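Alcohol dehydrogenase IV (Corynebacterium glutamicum, PDB 3IV7) probably acts as an NAD-dependent oxidoreductase of the iron-containing alcohol dehydrogenase family, possibly reducing maleylacetate. Local coordinates at residues 63-68 with 101-106; 107-112 with 131-136; 167-172 with 259-264; 207-212 with 220-225. All blocks are in the same frame, centred on the assembly; numbering follows the deposited sequence.

Interaction 1 of 4, residues 63-68 with 101-106; sequences IWHDEV and IGLAKA
Glu-67, whose carboxylate oxygen OE2 forms a salt bridge with Arg-79 of helix 74-86, meets Leu-103 through its backbone instead: the carbonyl O lies 3.0 Å from Leu-103 CD2. That spacing is tight for carbon against oxygen, and its exact value is doubtful. Glu-67 is the centre of an inverse gamma turn, closed by a weak bond from Val-68 N to Asp-66 O, and the chain bends round the methyl here. The same CD2 reaches the imidazole of His-65 at its edge, close to the ring plane, 3.7 Å from CD2 of the histidine and 3.9 Å from NE2. With CG anti to the backbone N (chi1 -175°), the CD2/NE2 edge of the imidazole is placed beside this methyl, and the ring crosses the leucine side chain at about a right angle. Val-68 adds a looser apolar touch, its CG2 4.4 Å from Leu-103 CD2. One leucine methyl thus meets all three residues at and just past the strand end. Strand 63-65 is the outermost strand at one end of the chain's six-stranded parallel sheet, bonded to strand 40-43; Ala-80 of helix 74-86 also packs on His-65, while helix 98-111 rests on the sheet with Ala-104 against Ile-43.

Interaction 2 of 4, residues 107-112 with 131-136; sequences IAMTTA and WGLTEA
A Met-aromatic contact between Met-109, modelled as selenomethionine, and Trp-131 joins the C-terminal end of helix 98-111 to the two-stranded antiparallel hairpin of strands 130-135 and 138-143. The terminal methyl CE sits over one face of the indole, 3.6 Å from the centroid of the six-membered ring and only 15° off its normal, which makes a CH-pi contact. SE stands obliquely to the five-membered ring, 4.1 Å from its centroid. The side chain bends at its last torsion (chi3 68°), so selenium and methyl both reach the indole, and the two side chains cross at about a right angle. Leu-133, two residues along the same strand, brings CD1 to 3.8 Å from Met-109 CE. Near the helix end, Ile-107 O accepts both Thr-111 N and Thr-111 OG1, the latter at 2.7 Å from well above the carbonyl plane. Arg-81 and Val-147 also touch Met-109. No hydrogen bond crosses between residues 107-112 and 131-136: the contact, near the protein surface, probably rests on dispersion and CH-pi attraction, with selenium standing in for the methionine sulfur.

Interaction 3 of 4, residues 167-172 with 259-264; sequences SVASGL and THATVL
Leu-172 sets CG anti to its own carbonyl carbon (chi1 -69°), which helps place CD1 at the methyl of Ala-261, whereas Leu-264 swings CG anti to its backbone N (chi1 176°) and so brings CD2 against the carbonyl O of Leu-172. The methyl CB of Ala-261 is 3.8 Å from Leu-172 CB, a touch set by the backbone, and 3.9 Å from Leu-172 CD1, so the leucine lies against the alanine with both the root and one branch of its side chain. On the neighbouring turn, Ala-169 comes alongside, its CB 4.4 Å and its O 4.0 Å from Ala-261 CB. Leu-264 CD2 ends 3.8 Å from Leu-172 O, and the side chain packs farther along the same helix on Leu-175, Ala-176 and Ile-179. The two short helical segments cross at 60°, their axes approaching to 7.9 Å, and the CA atoms of Leu-172 and Ala-261 come within 5.0 Å. His-260 starts toward helix 164-181, but its imidazole turns off, ND1 hydrogen-bonding to His-241 NE2. This joins two helices of the largely helical C-terminal part of the molecule. The four touching residues are buried and no hydrogen bond passes between the segments; cohesion probably comes from apolar burial, and the small alanines, Ala-169 and Ala-261, are consistent with the close approach of the axes.

Interaction 4 of 4, residues 207-212 with 220-225; sequences PKIVAN and DEALYG
Lys-208 and Glu-221 meet with their side chains crossing at about a right angle, both extended beyond CG, and their charged ends form a salt bridge between helix 189-211 and helix 216-236. Lys-208 NZ donates to Glu-221 OE1 at 2.8 Å, and OE1 accepts through its syn lone pair, the one on the side of the other oxygen. A second, weak bond from NZ to OE2 spans 3.2 Å, so the ammonium faces both carboxylate oxygens unequally. The same NZ has its stronger partner in Glu-217, with which it forms another salt bridge. The lysine chain also runs close to OE1 before its tip, with CE 3.4 Å from that oxygen. Each of the two residues keeps CG anti to its carbonyl carbon (chi1 -69° in Lys-208, -83° in Glu-221), and these torsions send the chains across a gap in which the CA atoms stand 9.2 Å apart. One residue on in each helix, Ile-209 points CD1 at Ala-222, reaching its CB at 3.7 Å, and Tyr-122 packs against both. These consecutive helices are linked by a short loop, and helix 216-236 also meets the second subunit, where Tyr-224 packs on Pro-189 of the other chain. One ammonium is thus shared by two carboxylates, probably offsetting their mutual repulsion, while the buried isoleucine-alanine touch beside it is purely apolar.

Along the chain, interactions 1 and 2 come first, in series, and both use helix 98-111; their centres are about 11 Å apart and they touch through Ala-106 CB and Leu-133 CD2, 4.0 Å apart. Interactions 3 and 4 belong to the helical C-terminal part. Interaction 4 is nested in the loop closed by interaction 3; their centres lie about 14 Å apart, and helices 164-181 and 189-211 pack directly, Val-168 CG2 being 3.6 Å from Val-210 CG2. Between the two pairs the centres are about 24 to 32 Å apart with no touch. Each pair therefore lies within one region, the first in the alpha/beta N-terminal part, the second in the helical part; none bridges the two.

Interaction 1 of 4, residues 63-68 with 101-106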
loop_
_atom_site.group_PDB
_atom_site.type_symbol
_atom_site.label_atom_id
_atom_site.label_comp_id
_atom_site.label_asym_id
_atom_site.label_seq_id
_atom_site.Cartn_x
_atom_site.Cartn_y
_atom_site.Cartn_z
ATOM N N ILE A 63 -25.603 21.258 -2.859
ATOM C CA ILE A 63 -26.666 20.511 -2.178
ATOM C C ILE A 63 -26.164 19.941 -0.862
ATOM O O ILE A 63 -25.047 19.400 -0.797
ATOM C CB ILE A 63 -27.166 19.302 -3.051
ATOM C CG1 ILE A 63 -27.958 19.785 -4.266
ATOM C CG2 ILE A 63 -28.016 18.349 -2.194
ATOM C CD1 ILE A 63 -29.363 20.422 -3.917
ATOM N N TRP A 64 -26.990 20.072 0.181
ATOM C CA TRP A 64 -26.760 19.429 1.478
ATOM C C TRP A 64 -27.821 18.336 1.624
ATOM O O TRP A 64 -29.010 18.626 1.584
ATOM C CB TRP A 64 -26.927 20.418 2.619
ATOM C CG TRP A 64 -26.076 21.627 2.507
ATOM C CD1 TRP A 64 -26.402 22.792 1.908
ATOM C CD2 TRP A 64 -24.787 21.812 3.079
ATOM N NE1 TRP A 64 -25.374 23.687 2.024
ATOM C CE2 TRP A 64 -24.376 23.116 2.761
ATOM C CE3 TRP A 64 -23.917 20.984 3.798
ATOM C CZ2 TRP A 64 -23.142 23.618 3.136
ATOM C CZ3 TRP A 64 -22.711 21.490 4.201
ATOM C CH2 TRP A 64 -22.322 22.800 3.857
ATOM N N HIS A 65 -27.393 17.092 1.766
ATOM C CA HIS A 65 -28.313 15.981 1.779
ATOM C C HIS A 65 -28.170 15.246 3.081
ATOM O O HIS A 65 -27.082 14.747 3.395
ATOM C CB HIS A 65 -28.012 15.058 0.591
ATOM C CG HIS A 65 -28.979 13.931 0.437
ATOM N ND1 HIS A 65 -30.183 14.068 -0.225
ATOM C CD2 HIS A 65 -28.916 12.639 0.847
ATOM C CE1 HIS A 65 -30.825 12.911 -0.204
ATOM N NE2 HIS A 65 -30.079 12.029 0.439
ATOM N N ASP A 66 -29.257 15.189 3.872
ATOM C CA ASP A 66 -29.193 14.555 5.173
ATOM C C ASP A 66 -29.936 13.240 5.357
ATOM O O ASP A 66 -29.889 12.660 6.464
ATOM C CB ASP A 66 -29.514 15.538 6.303
ATOM C CG ASP A 66 -30.976 16.018 6.303
ATOM O OD1 ASP A 66 -31.827 15.489 5.551
ATOM O OD2 ASP A 66 -31.255 16.951 7.076
ATOM N N GLU A 67 -30.516 12.685 4.286
ATOM C CA GLU A 67 -31.211 11.399 4.429
ATOM C C GLU A 67 -30.242 10.233 4.421
ATOM O O GLU A 67 -30.045 9.593 3.419
ATOM C CB GLU A 67 -32.324 11.191 3.386
ATOM C CG GLU A 67 -33.110 9.924 3.701
ATOM C CD GLU A 67 -34.204 9.584 2.712
ATOM O OE1 GLU A 67 -34.195 10.072 1.567
ATOM O OE2 GLU A 67 -35.055 8.753 3.083
ATOM N N VAL A 68 -29.654 9.964 5.573
ATOM C CA VAL A 68 -28.716 8.893 5.740
ATOM C C VAL A 68 -29.426 7.865 6.587
ATOM O O VAL A 68 -29.957 8.195 7.631
ATOM C CB VAL A 68 -27.438 9.392 6.439
ATOM C CG1 VAL A 68 -26.505 8.225 6.826
ATOM C CG2 VAL A 68 -26.736 10.424 5.563
ATOM N N ILE A 101 -21.071 7.229 4.451
ATOM C CA ILE A 101 -20.184 6.830 3.379
ATOM C C ILE A 101 -20.916 5.821 2.495
ATOM O O ILE A 101 -20.769 5.828 1.263
ATOM C CB ILE A 101 -18.885 6.226 3.930
ATOM C CG1 ILE A 101 -18.055 7.313 4.669
ATOM C CG2 ILE A 101 -18.065 5.612 2.800
ATOM C CD1 ILE A 101 -16.952 6.762 5.619
ATOM N N GLY A 102 -21.738 4.980 3.116
ATOM C CA GLY A 102 -22.498 3.963 2.375
ATOM C C GLY A 102 -23.432 4.570 1.330
ATOM O O GLY A 102 -23.563 4.031 0.207
ATOM N N LEU A 103 -24.081 5.688 1.681
ATOM C CA LEU A 103 -24.986 6.348 0.765
ATOM C C LEU A 103 -24.223 7.014 -0.384
ATOM O O LEU A 103 -24.655 6.958 -1.537
ATOM C CB LEU A 103 -25.876 7.364 1.501
ATOM C CG LEU A 103 -26.959 8.049 0.652
ATOM C CD1 LEU A 103 -27.905 7.029 0.034
ATOM C CD2 LEU A 103 -27.760 9.128 1.462
ATOM N N ALA A 104 -23.077 7.609 -0.088
ATOM C CA ALA A 104 -22.261 8.223 -1.132
ATOM C C ALA A 104 -21.861 7.138 -2.117
ATOM O O ALA A 104 -21.944 7.326 -3.321
ATOM C CB ALA A 104 -21.018 8.930 -0.524
ATOM N N LYS A 105 -21.507 5.970 -1.598
ATOM C CA LYS A 105 -21.133 4.853 -2.441
ATOM C C LYS A 105 -22.316 4.430 -3.312
ATOM O O LYS A 105 -22.159 4.162 -4.494
ATOM C CB LYS A 105 -20.659 3.671 -1.584
ATOM C CG LYS A 105 -19.248 3.827 -0.968
ATOM C CD LYS A 105 -18.909 2.585 -0.139
ATOM C CE LYS A 105 -17.409 2.462 0.106
ATOM N NZ LYS A 105 -17.089 1.291 0.938
ATOM N N ALA A 106 -23.494 4.320 -2.711
ATOM C CA ALA A 106 -24.669 3.917 -3.465
ATOM C C ALA A 106 -24.905 4.876 -4.652
ATOM O O ALA A 106 -25.235 4.431 -5.762
ATOM C CB ALA A 106 -25.891 3.817 -2.574
#

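Interaction 2 of 4, residues 107-112 with 131-136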
loop_
_atom_site.group_PDB
_atom_site.type_symbol
_atom_site.label_atom_id
_atom_site.label_comp_id
_atom_site.label_asym_id
_atom_site.label_seq_id
_atom_site.Cartn_x
_atom_site.Cartn_y
_atom_site.Cartn_z
ATOM N N ILE A 107 -24.672 6.166 -4.438
ATOM C CA ILE A 107 -24.828 7.166 -5.513
ATOM C C ILE A 107 -23.795 6.959 -6.608
ATOM O O ILE A 107 -24.119 7.012 -7.786
ATOM C CB ILE A 107 -24.709 8.618 -4.999
ATOM C CG1 ILE A 107 -25.799 8.923 -3.972
ATOM C CG2 ILE A 107 -24.866 9.612 -6.199
ATOM C CD1 ILE A 107 -25.591 10.269 -3.205
ATOM N N ALA A 108 -22.538 6.730 -6.214
ATOM C CA ALA A 108 -21.464 6.496 -7.186
ATOM C C ALA A 108 -21.697 5.234 -8.041
ATOM O O ALA A 108 -21.252 5.161 -9.181
ATOM C CB ALA A 108 -20.140 6.407 -6.471
HETATM N N MSE A 109 -22.391 4.245 -7.491
HETATM C CA MSE A 109 -22.656 2.999 -8.235
HETATM C C MSE A 109 -23.309 3.255 -9.561
HETATM O O MSE A 109 -23.005 2.577 -10.545
HETATM C CB MSE A 109 -23.556 2.067 -7.436
HETATM C CG MSE A 109 -22.926 1.487 -6.205
HETATM SE SE MSE A 109 -24.258 0.506 -5.128
HETATM C CE MSE A 109 -24.574 -0.955 -6.320
ATOM N N THR A 110 -24.265 4.182 -9.585
ATOM C CA THR A 110 -25.021 4.461 -10.797
ATOM C C THR A 110 -24.576 5.712 -11.569
ATOM O O THR A 110 -24.798 5.790 -12.751
ATOM C CB THR A 110 -26.491 4.581 -10.501
ATOM O OG1 THR A 110 -26.708 5.651 -9.573
ATOM C CG2 THR A 110 -27.012 3.271 -9.886
ATOM N N THR A 111 -23.989 6.685 -10.881
ATOM C CA THR A 111 -23.606 7.964 -11.498
ATOM C C THR A 111 -22.123 8.045 -11.856
ATOM O O THR A 111 -21.722 8.904 -12.625
ATOM C CB THR A 111 -23.878 9.134 -10.527
ATOM O OG1 THR A 111 -23.057 8.985 -9.370
ATOM C CG2 THR A 111 -25.355 9.178 -10.113
ATOM N N ALA A 112 -21.306 7.175 -11.261
ATOM C CA ALA A 112 -19.868 7.225 -11.457
ATOM C C ALA A 112 -19.238 8.508 -10.878
ATOM O O ALA A 112 -18.095 8.792 -11.156
ATOM C CB ALA A 112 -19.499 7.080 -13.017
ATOM N N TRP A 131 -19.793 -2.047 -1.484
ATOM C CA TRP A 131 -21.064 -1.342 -1.316
ATOM C C TRP A 131 -22.075 -2.254 -0.662
ATOM O O TRP A 131 -21.924 -3.449 -0.691
ATOM C CB TRP A 131 -21.608 -0.881 -2.679
ATOM C CG TRP A 131 -21.807 -1.961 -3.678
ATOM C CD1 TRP A 131 -20.938 -2.329 -4.657
ATOM C CD2 TRP A 131 -22.943 -2.809 -3.814
ATOM N NE1 TRP A 131 -21.457 -3.348 -5.397
ATOM C CE2 TRP A 131 -22.692 -3.665 -4.910
ATOM C CE3 TRP A 131 -24.148 -2.950 -3.105
ATOM C CZ2 TRP A 131 -23.604 -4.647 -5.324
ATOM C CZ3 TRP A 131 -25.069 -3.888 -3.529
ATOM C CH2 TRP A 131 -24.781 -4.755 -4.617
ATOM N N GLY A 132 -23.107 -1.659 -0.083
ATOM C CA GLY A 132 -24.190 -2.388 0.500
ATOM C C GLY A 132 -25.515 -1.728 0.216
ATOM O O GLY A 132 -25.621 -0.486 0.140
ATOM N N LEU A 133 -26.519 -2.558 0.007
ATOM C CA LEU A 133 -27.866 -2.104 -0.216
ATOM C C LEU A 133 -28.843 -3.044 0.440
ATOM O O LEU A 133 -28.613 -4.258 0.470
ATOM C CB LEU A 133 -28.164 -2.069 -1.713
ATOM C CG LEU A 133 -27.427 -1.020 -2.541
ATOM C CD1 LEU A 133 -27.638 -1.291 -4.022
ATOM C CD2 LEU A 133 -27.909 0.414 -2.152
ATOM N N THR A 134 -29.986 -2.499 0.869
ATOM C CA THR A 134 -31.068 -3.299 1.371
ATOM C C THR A 134 -32.303 -3.140 0.514
ATOM O O THR A 134 -32.843 -2.039 0.365
ATOM C CB THR A 134 -31.394 -2.971 2.839
ATOM O OG1 THR A 134 -30.214 -3.181 3.633
ATOM C CG2 THR A 134 -32.495 -3.886 3.342
ATOM N N GLU A 135 -32.744 -4.243 -0.070
ATOM C CA GLU A 135 -33.917 -4.234 -0.920
ATOM C C GLU A 135 -34.781 -5.419 -0.549
ATOM O O GLU A 135 -34.263 -6.514 -0.341
ATOM C CB GLU A 135 -33.506 -4.317 -2.402
ATOM C CG GLU A 135 -34.650 -4.374 -3.373
ATOM C CD GLU A 135 -34.186 -4.287 -4.857
ATOM O OE1 GLU A 135 -33.071 -3.755 -5.147
ATOM O OE2 GLU A 135 -34.918 -4.780 -5.704
ATOM N N ALA A 136 -36.086 -5.184 -0.466
ATOM C CA ALA A 136 -37.069 -6.238 -0.200
ATOM C C ALA A 136 -36.708 -7.046 1.044
ATOM O O ALA A 136 -36.817 -8.267 1.040
ATOM C CB ALA A 136 -37.225 -7.182 -1.460
#

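Interaction 3 of 4, residues 167-172 with 259-264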
loop_
_atom_site.group_PDB
_atom_site.type_symbol
_atom_site.label_atom_id
_atom_site.label_comp_id
_atom_site.label_asym_id
_atom_site.label_seq_id
_atom_site.Cartn_x
_atom_site.Cartn_y
_atom_site.Cartn_z
ATOM N N SER A 167 -16.340 4.558 20.143
ATOM C CA SER A 167 -14.974 4.665 19.663
ATOM C C SER A 167 -14.273 3.313 19.815
ATOM O O SER A 167 -13.560 2.853 18.905
ATOM C CB SER A 167 -14.192 5.737 20.454
ATOM O OG SER A 167 -14.739 7.040 20.324
ATOM N N VAL A 168 -14.441 2.699 20.984
ATOM C CA VAL A 168 -13.846 1.385 21.259
ATOM C C VAL A 168 -14.465 0.288 20.352
ATOM O O VAL A 168 -13.751 -0.463 19.707
ATOM C CB VAL A 168 -13.990 1.016 22.765
ATOM C CG1 VAL A 168 -13.594 -0.420 23.020
ATOM C CG2 VAL A 168 -13.145 1.942 23.605
ATOM N N ALA A 169 -15.787 0.219 20.300
ATOM C CA ALA A 169 -16.435 -0.798 19.490
ATOM C C ALA A 169 -16.070 -0.631 18.037
ATOM O O ALA A 169 -15.732 -1.614 17.368
ATOM C CB ALA A 169 -17.940 -0.779 19.674
ATOM N N SER A 170 -16.107 0.611 17.543
ATOM C CA SER A 170 -15.758 0.876 16.144
ATOM C C SER A 170 -14.292 0.602 15.903
ATOM O O SER A 170 -13.920 0.082 14.847
ATOM C CB SER A 170 -16.104 2.325 15.714
ATOM O OG SER A 170 -15.765 2.537 14.337
ATOM N N GLY A 171 -13.439 0.952 16.852
ATOM C CA GLY A 171 -11.985 0.633 16.704
ATOM C C GLY A 171 -11.728 -0.865 16.595
ATOM O O GLY A 171 -10.862 -1.318 15.840
ATOM N N LEU A 172 -12.496 -1.648 17.339
ATOM C CA LEU A 172 -12.346 -3.101 17.301
ATOM C C LEU A 172 -12.926 -3.661 16.012
ATOM O O LEU A 172 -12.497 -4.715 15.550
ATOM C CB LEU A 172 -12.991 -3.730 18.535
ATOM C CG LEU A 172 -12.239 -3.416 19.848
ATOM C CD1 LEU A 172 -13.058 -3.849 21.053
ATOM C CD2 LEU A 172 -10.866 -4.078 19.887
ATOM N N THR A 259 -21.072 -5.857 17.363
ATOM C CA THR A 259 -21.085 -7.235 16.904
ATOM C C THR A 259 -19.676 -7.614 16.450
ATOM O O THR A 259 -19.143 -8.655 16.831
ATOM C CB THR A 259 -22.092 -7.443 15.754
ATOM O OG1 THR A 259 -23.431 -7.260 16.258
ATOM C CG2 THR A 259 -21.963 -8.831 15.180
ATOM N N HIS A 260 -19.066 -6.746 15.663
ATOM C CA HIS A 260 -17.697 -6.960 15.234
ATOM C C HIS A 260 -16.773 -7.080 16.451
ATOM O O HIS A 260 -15.995 -8.010 16.537
ATOM C CB HIS A 260 -17.231 -5.829 14.329
ATOM C CG HIS A 260 -17.661 -5.991 12.916
ATOM N ND1 HIS A 260 -16.910 -6.682 11.993
ATOM C CD2 HIS A 260 -18.804 -5.628 12.281
ATOM C CE1 HIS A 260 -17.542 -6.684 10.832
ATOM N NE2 HIS A 260 -18.700 -6.067 10.985
ATOM N N ALA A 261 -16.926 -6.164 17.415
ATOM C CA ALA A 261 -16.096 -6.161 18.594
ATOM C C ALA A 261 -16.230 -7.444 19.363
ATOM O O ALA A 261 -15.226 -8.035 19.769
ATOM C CB ALA A 261 -16.429 -4.961 19.501
ATOM N N THR A 262 -17.460 -7.897 19.530
ATOM C CA THR A 262 -17.756 -9.087 20.313
ATOM C C THR A 262 -17.287 -10.373 19.645
ATOM O O THR A 262 -16.695 -11.226 20.287
ATOM C CB THR A 262 -19.254 -9.195 20.601
ATOM O OG1 THR A 262 -19.688 -8.021 21.298
ATOM C CG2 THR A 262 -19.572 -10.469 21.449
ATOM N N VAL A 263 -17.532 -10.488 18.350
ATOM C CA VAL A 263 -17.241 -11.719 17.621
ATOM C C VAL A 263 -15.733 -11.970 17.399
ATOM O O VAL A 263 -15.272 -13.131 17.438
ATOM C CB VAL A 263 -17.991 -11.732 16.275
ATOM C CG1 VAL A 263 -17.488 -12.854 15.390
ATOM C CG2 VAL A 263 -19.501 -11.868 16.526
ATOM N N LEU A 264 -14.974 -10.886 17.196
ATOM C CA LEU A 264 -13.547 -10.964 16.865
ATOM C C LEU A 264 -12.708 -11.914 17.726
ATOM O O LEU A 264 -12.038 -12.790 17.193
ATOM C CB LEU A 264 -12.934 -9.561 16.857
ATOM C CG LEU A 264 -11.407 -9.486 16.627
ATOM C CD1 LEU A 264 -10.997 -10.174 15.321
ATOM C CD2 LEU A 264 -10.935 -8.014 16.661
#

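Interaction 4 of 4, residues 207-212 with 220-225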
loop_
_atom_site.group_PDB
_atom_site.type_symbol
_atom_site.label_atom_id
_atom_site.label_comp_id
_atom_site.label_asym_id
_atom_site.label_seq_id
_atom_site.Cartn_x
_atom_site.Cartn_y
_atom_site.Cartn_z
ATOM N N PRO A 207 -6.443 2.466 23.681
ATOM C CA PRO A 207 -6.355 2.686 25.115
ATOM C C PRO A 207 -6.113 4.167 25.482
ATOM O O PRO A 207 -6.461 4.583 26.588
ATOM C CB PRO A 207 -5.136 1.845 25.537
ATOM C CG PRO A 207 -4.978 0.818 24.440
ATOM C CD PRO A 207 -5.483 1.448 23.206
ATOM N N LYS A 208 -5.432 4.913 24.594
ATOM C CA LYS A 208 -5.146 6.314 24.837
ATOM C C LYS A 208 -6.457 7.147 24.761
ATOM O O LYS A 208 -6.610 8.122 25.470
ATOM C CB LYS A 208 -4.124 6.830 23.836
ATOM C CG LYS A 208 -2.714 6.262 24.020
ATOM C CD LYS A 208 -1.781 6.797 22.947
ATOM C CE LYS A 208 -0.515 5.940 22.811
ATOM N NZ LYS A 208 0.290 6.408 21.727
ATOM N N ILE A 209 -7.392 6.709 23.917
ATOM C CA ILE A 209 -8.715 7.338 23.793
ATOM C C ILE A 209 -9.563 7.083 25.049
ATOM O O ILE A 209 -10.287 7.978 25.513
ATOM C CB ILE A 209 -9.470 6.834 22.528
ATOM C CG1 ILE A 209 -8.762 7.349 21.262
ATOM C CG2 ILE A 209 -10.977 7.276 22.558
ATOM C CD1 ILE A 209 -9.075 6.622 20.039
ATOM N N VAL A 210 -9.445 5.885 25.622
ATOM C CA VAL A 210 -10.188 5.552 26.873
ATOM C C VAL A 210 -9.602 6.328 28.041
ATOM O O VAL A 210 -10.324 6.872 28.847
ATOM C CB VAL A 210 -10.141 4.036 27.176
ATOM C CG1 VAL A 210 -10.718 3.750 28.565
ATOM C CG2 VAL A 210 -10.892 3.236 26.051
ATOM N N ALA A 211 -8.274 6.408 28.082
ATOM C CA ALA A 211 -7.575 7.204 29.063
ATOM C C ALA A 211 -7.896 8.726 28.941
ATOM O O ALA A 211 -7.932 9.444 29.959
ATOM C CB ALA A 211 -6.018 6.954 28.960
ATOM N N ASN A 212 -8.083 9.187 27.712
ATOM C CA ASN A 212 -8.400 10.581 27.405
ATOM C C ASN A 212 -9.130 10.654 26.076
ATOM O O ASN A 212 -8.516 10.498 24.989
ATOM C CB ASN A 212 -7.138 11.435 27.357
ATOM C CG ASN A 212 -7.440 12.933 27.044
ATOM O OD1 ASN A 212 -8.582 13.322 26.854
ATOM N ND2 ASN A 212 -6.402 13.747 27.021
ATOM N N ASP A 220 -5.461 10.090 16.473
ATOM C CA ASP A 220 -4.766 10.003 15.180
ATOM C C ASP A 220 -4.385 8.559 14.916
ATOM O O ASP A 220 -4.625 8.047 13.835
ATOM C CB ASP A 220 -3.505 10.886 15.149
ATOM C CG ASP A 220 -3.820 12.371 14.942
ATOM O OD1 ASP A 220 -4.867 12.683 14.341
ATOM O OD2 ASP A 220 -2.959 13.199 15.292
ATOM N N GLU A 221 -3.851 7.882 15.939
ATOM C CA GLU A 221 -3.465 6.471 15.791
ATOM C C GLU A 221 -4.635 5.596 15.390
ATOM O O GLU A 221 -4.502 4.745 14.512
ATOM C CB GLU A 221 -2.807 5.947 17.078
ATOM C CG GLU A 221 -1.357 6.301 17.151
ATOM C CD GLU A 221 -0.715 6.069 18.494
ATOM O OE1 GLU A 221 -1.424 5.894 19.521
ATOM O OE2 GLU A 221 0.530 6.125 18.528
ATOM N N ALA A 222 -5.778 5.789 16.042
ATOM C CA ALA A 222 -6.955 5.001 15.745
ATOM C C ALA A 222 -7.415 5.223 14.305
ATOM O O ALA A 222 -7.780 4.278 13.608
ATOM C CB ALA A 222 -8.115 5.346 16.746
ATOM N N LEU A 223 -7.447 6.488 13.883
ATOM C CA LEU A 223 -7.931 6.832 12.562
ATOM C C LEU A 223 -6.958 6.267 11.502
ATOM O O LEU A 223 -7.375 5.677 10.494
ATOM C CB LEU A 223 -8.050 8.370 12.453
ATOM C CG LEU A 223 -9.161 9.001 11.656
ATOM C CD1 LEU A 223 -10.563 8.365 11.898
ATOM C CD2 LEU A 223 -9.188 10.496 11.965
ATOM N N TYR A 224 -5.677 6.454 11.727
ATOM C CA TYR A 224 -4.658 5.909 10.816
ATOM C C TYR A 224 -4.766 4.380 10.764
ATOM O O TYR A 224 -4.728 3.775 9.670
ATOM C CB TYR A 224 -3.247 6.359 11.244
ATOM C CG TYR A 224 -2.121 5.630 10.559
ATOM C CD1 TYR A 224 -1.677 6.020 9.316
ATOM C CD2 TYR A 224 -1.481 4.566 11.179
ATOM C CE1 TYR A 224 -0.632 5.341 8.667
ATOM C CE2 TYR A 224 -0.445 3.892 10.559
ATOM C CZ TYR A 224 -0.041 4.266 9.278
ATOM O OH TYR A 224 1.004 3.603 8.661
ATOM N N GLY A 225 -4.928 3.763 11.936
ATOM C CA GLY A 225 -5.103 2.297 12.039
ATOM C C GLY A 225 -6.286 1.807 11.268
ATOM O O GLY A 225 -6.213 0.821 10.528
#